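Local coordinates for acyl-CoA dehydrogenase (Geobacillus kaustophilus, PDB 2PG0), which probably catalyses the FAD-dependent alpha,beta-dehydrogenation of thioester-bound acyl chains, as a tetrameric member of the acyl-CoA dehydrogenase family, at residues A19-F24 with N53-P58. Residues are numbered along the deposited sequence; the frame is centred on the assembly and turned at random.
Sequences AAFRKF and NGFLCP
Phe55 reaches from the loop after helix 44-52 to helix 12-28 and packs against both Phe21 and Phe24. Its CB lies 3.9 Å from CE1 of Phe21, and from there the ring extends toward the helix, with CG anti to the carbonyl carbon (chi1 -55°). CG and CD2 meet the CD1–CE1 edge of Phe21. Phe21 CD1 sits over the centre of the Phe55 ring, 3.6 Å from Phe55 CD2, with CD1, CE1 and CZ of Phe55 also close to that Phe21 atom. At CE2 the ring touches both partners, for this atom also lies over one face of Phe24, 3.7 Å from Phe24 CG. Phe55 thus takes part in two T-shaped (edge-to-face) stacks, offering its face to Phe21 and its edge to Phe24, with centroids 4.6 and 5.2 Å apart, respectively. The backbone O of Asn53 lies above the opposite face of the Phe55 ring, over its centre. Asn53 ND2 approaches Phe24 CE1 obliquely at 3.6 Å, but its hydrogen bond goes to Lys49 O, while Gly54 ends helix 44-52 in a Schellman motif. The side chain of Met50 touches those of all three phenylalanines, and helix 71-84 packs on Phe21. Replacing Phe55 with alanine is likely to open a gap between helix and loop, depriving Phe21 and Phe24 of their common aromatic partner. With no hydrogen bond crossing between the segments, this junction within the N-terminal helical domain relies on aromatic and apolar contact.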
loop_
_atom_site.group_PDB
_atom_site.type_symbol
_atom_site.label_atom_id
_atom_site.label_comp_id
_atom_site.label_asym_id
_atom_site.label_seq_id
_atom_site.Cartn_x
_atom_site.Cartn_y
_atom_site.Cartn_z
ATOM N N ALA A 19 -36.172 3.439 -11.309
ATOM C CA ALA A 19 -37.016 4.262 -10.448
ATOM C C ALA A 19 -38.194 3.454 -9.894
ATOM O O ALA A 19 -38.524 3.571 -8.709
ATOM C CB ALA A 19 -37.508 5.501 -11.203
ATOM N N ALA A 20 -38.812 2.633 -10.745
ATOM C CA ALA A 20 -39.939 1.786 -10.331
ATOM C C ALA A 20 -39.500 0.741 -9.299
ATOM O O ALA A 20 -40.189 0.503 -8.298
ATOM C CB ALA A 20 -40.580 1.107 -11.540
ATOM N N PHE A 21 -38.353 0.114 -9.556
ATOM C CA PHE A 21 -37.815 -0.898 -8.652
ATOM C C PHE A 21 -37.399 -0.265 -7.317
ATOM O O PHE A 21 -37.668 -0.829 -6.253
ATOM C CB PHE A 21 -36.662 -1.670 -9.322
ATOM C CG PHE A 21 -36.169 -2.845 -8.527
ATOM C CD1 PHE A 21 -37.057 -3.820 -8.058
ATOM C CD2 PHE A 21 -34.809 -2.984 -8.247
ATOM C CE1 PHE A 21 -36.596 -4.911 -7.314
ATOM C CE2 PHE A 21 -34.340 -4.078 -7.512
ATOM C CZ PHE A 21 -35.227 -5.038 -7.041
ATOM N N ARG A 22 -36.770 0.909 -7.364
ATOM C CA ARG A 22 -36.417 1.620 -6.131
ATOM C C ARG A 22 -37.664 1.961 -5.301
ATOM O O ARG A 22 -37.638 1.891 -4.067
ATOM C CB ARG A 22 -35.629 2.892 -6.426
ATOM C CG ARG A 22 -35.025 3.537 -5.174
ATOM C CD ARG A 22 -34.445 4.905 -5.489
ATOM N NE ARG A 22 -33.461 4.861 -6.573
ATOM C CZ ARG A 22 -32.171 4.574 -6.414
ATOM N NH1 ARG A 22 -31.687 4.282 -5.211
ATOM N NH2 ARG A 22 -31.365 4.570 -7.465
ATOM N N LYS A 23 -38.752 2.321 -5.983
ATOM C CA LYS A 23 -40.011 2.621 -5.292
ATOM C C LYS A 23 -40.537 1.394 -4.543
ATOM O O LYS A 23 -40.988 1.502 -3.401
ATOM C CB LYS A 23 -41.062 3.147 -6.265
ATOM C CG LYS A 23 -42.302 3.700 -5.569
ATOM C CD LYS A 23 -43.220 4.419 -6.548
ATOM C CE LYS A 23 -44.343 5.125 -5.795
ATOM N NZ LYS A 23 -44.923 6.241 -6.606
ATOM N N PHE A 24 -40.464 0.235 -5.190
ATOM C CA PHE A 24 -40.815 -1.035 -4.562
ATOM C C PHE A 24 -39.966 -1.279 -3.301
ATOM O O PHE A 24 -40.498 -1.590 -2.229
ATOM C CB PHE A 24 -40.654 -2.176 -5.571
ATOM C CG PHE A 24 -40.859 -3.545 -4.994
ATOM C CD1 PHE A 24 -42.143 -4.075 -4.853
ATOM C CD2 PHE A 24 -39.767 -4.319 -4.603
ATOM C CE1 PHE A 24 -42.333 -5.351 -4.322
ATOM C CE2 PHE A 24 -39.949 -5.596 -4.071
ATOM C CZ PHE A 24 -41.238 -6.117 -3.930
ATOM N N ASN A 53 -44.258 -8.948 -9.040
ATOM C CA ASN A 53 -43.957 -7.652 -9.626
ATOM C C ASN A 53 -43.000 -7.742 -10.825
ATOM O O ASN A 53 -42.665 -6.725 -11.437
ATOM C CB ASN A 53 -43.429 -6.699 -8.547
ATOM C CG ASN A 53 -44.539 -6.126 -7.674
ATOM O OD1 ASN A 53 -45.176 -5.135 -8.035
ATOM N ND2 ASN A 53 -44.773 -6.744 -6.524
ATOM N N GLY A 54 -42.579 -8.965 -11.157
ATOM C CA GLY A 54 -41.737 -9.227 -12.336
ATOM C C GLY A 54 -40.242 -9.026 -12.120
ATOM O O GLY A 54 -39.481 -8.907 -13.086
ATOM N N PHE A 55 -39.810 -9.006 -10.862
ATOM C CA PHE A 55 -38.402 -8.734 -10.548
ATOM C C PHE A 55 -37.558 -9.997 -10.354
ATOM O O PHE A 55 -36.377 -9.906 -9.994
ATOM C CB PHE A 55 -38.276 -7.821 -9.324
ATOM C CG PHE A 55 -39.043 -6.528 -9.437
ATOM C CD1 PHE A 55 -38.990 -5.759 -10.600
ATOM C CD2 PHE A 55 -39.804 -6.073 -8.365
ATOM C CE1 PHE A 55 -39.696 -4.560 -10.700
ATOM C CE2 PHE A 55 -40.512 -4.876 -8.448
ATOM C CZ PHE A 55 -40.465 -4.120 -9.619
ATOM N N LEU A 56 -38.158 -11.167 -10.585
ATOM C CA LEU A 56 -37.408 -12.430 -10.569
ATOM C C LEU A 56 -37.278 -13.000 -11.968
ATOM O O LEU A 56 -38.250 -13.036 -12.725
ATOM C CB LEU A 56 -38.056 -13.469 -9.642
ATOM C CG LEU A 56 -38.224 -13.148 -8.159
ATOM C CD1 LEU A 56 -38.752 -14.368 -7.437
ATOM C CD2 LEU A 56 -36.916 -12.660 -7.525
ATOM N N CYS A 57 -36.064 -13.438 -12.305
ATOM C CA CYS A 57 -35.757 -14.032 -13.610
ATOM C C CYS A 57 -36.404 -13.301 -14.797
ATOM O O CYS A 57 -37.033 -13.940 -15.641
ATOM C CB CYS A 57 -36.164 -15.508 -13.621
ATOM S SG CYS A 57 -35.424 -16.477 -12.310
ATOM N N PRO A 58 -36.229 -11.970 -14.886
ATOM C CA PRO A 58 -36.965 -11.222 -15.917
ATOM C C PRO A 58 -36.509 -11.555 -17.346
ATOM O O PRO A 58 -37.238 -11.294 -18.310
ATOM C CB PRO A 58 -36.668 -9.763 -15.564
ATOM C CG PRO A 58 -35.354 -9.805 -14.880
ATOM C CD PRO A 58 -35.352 -11.086 -14.092
#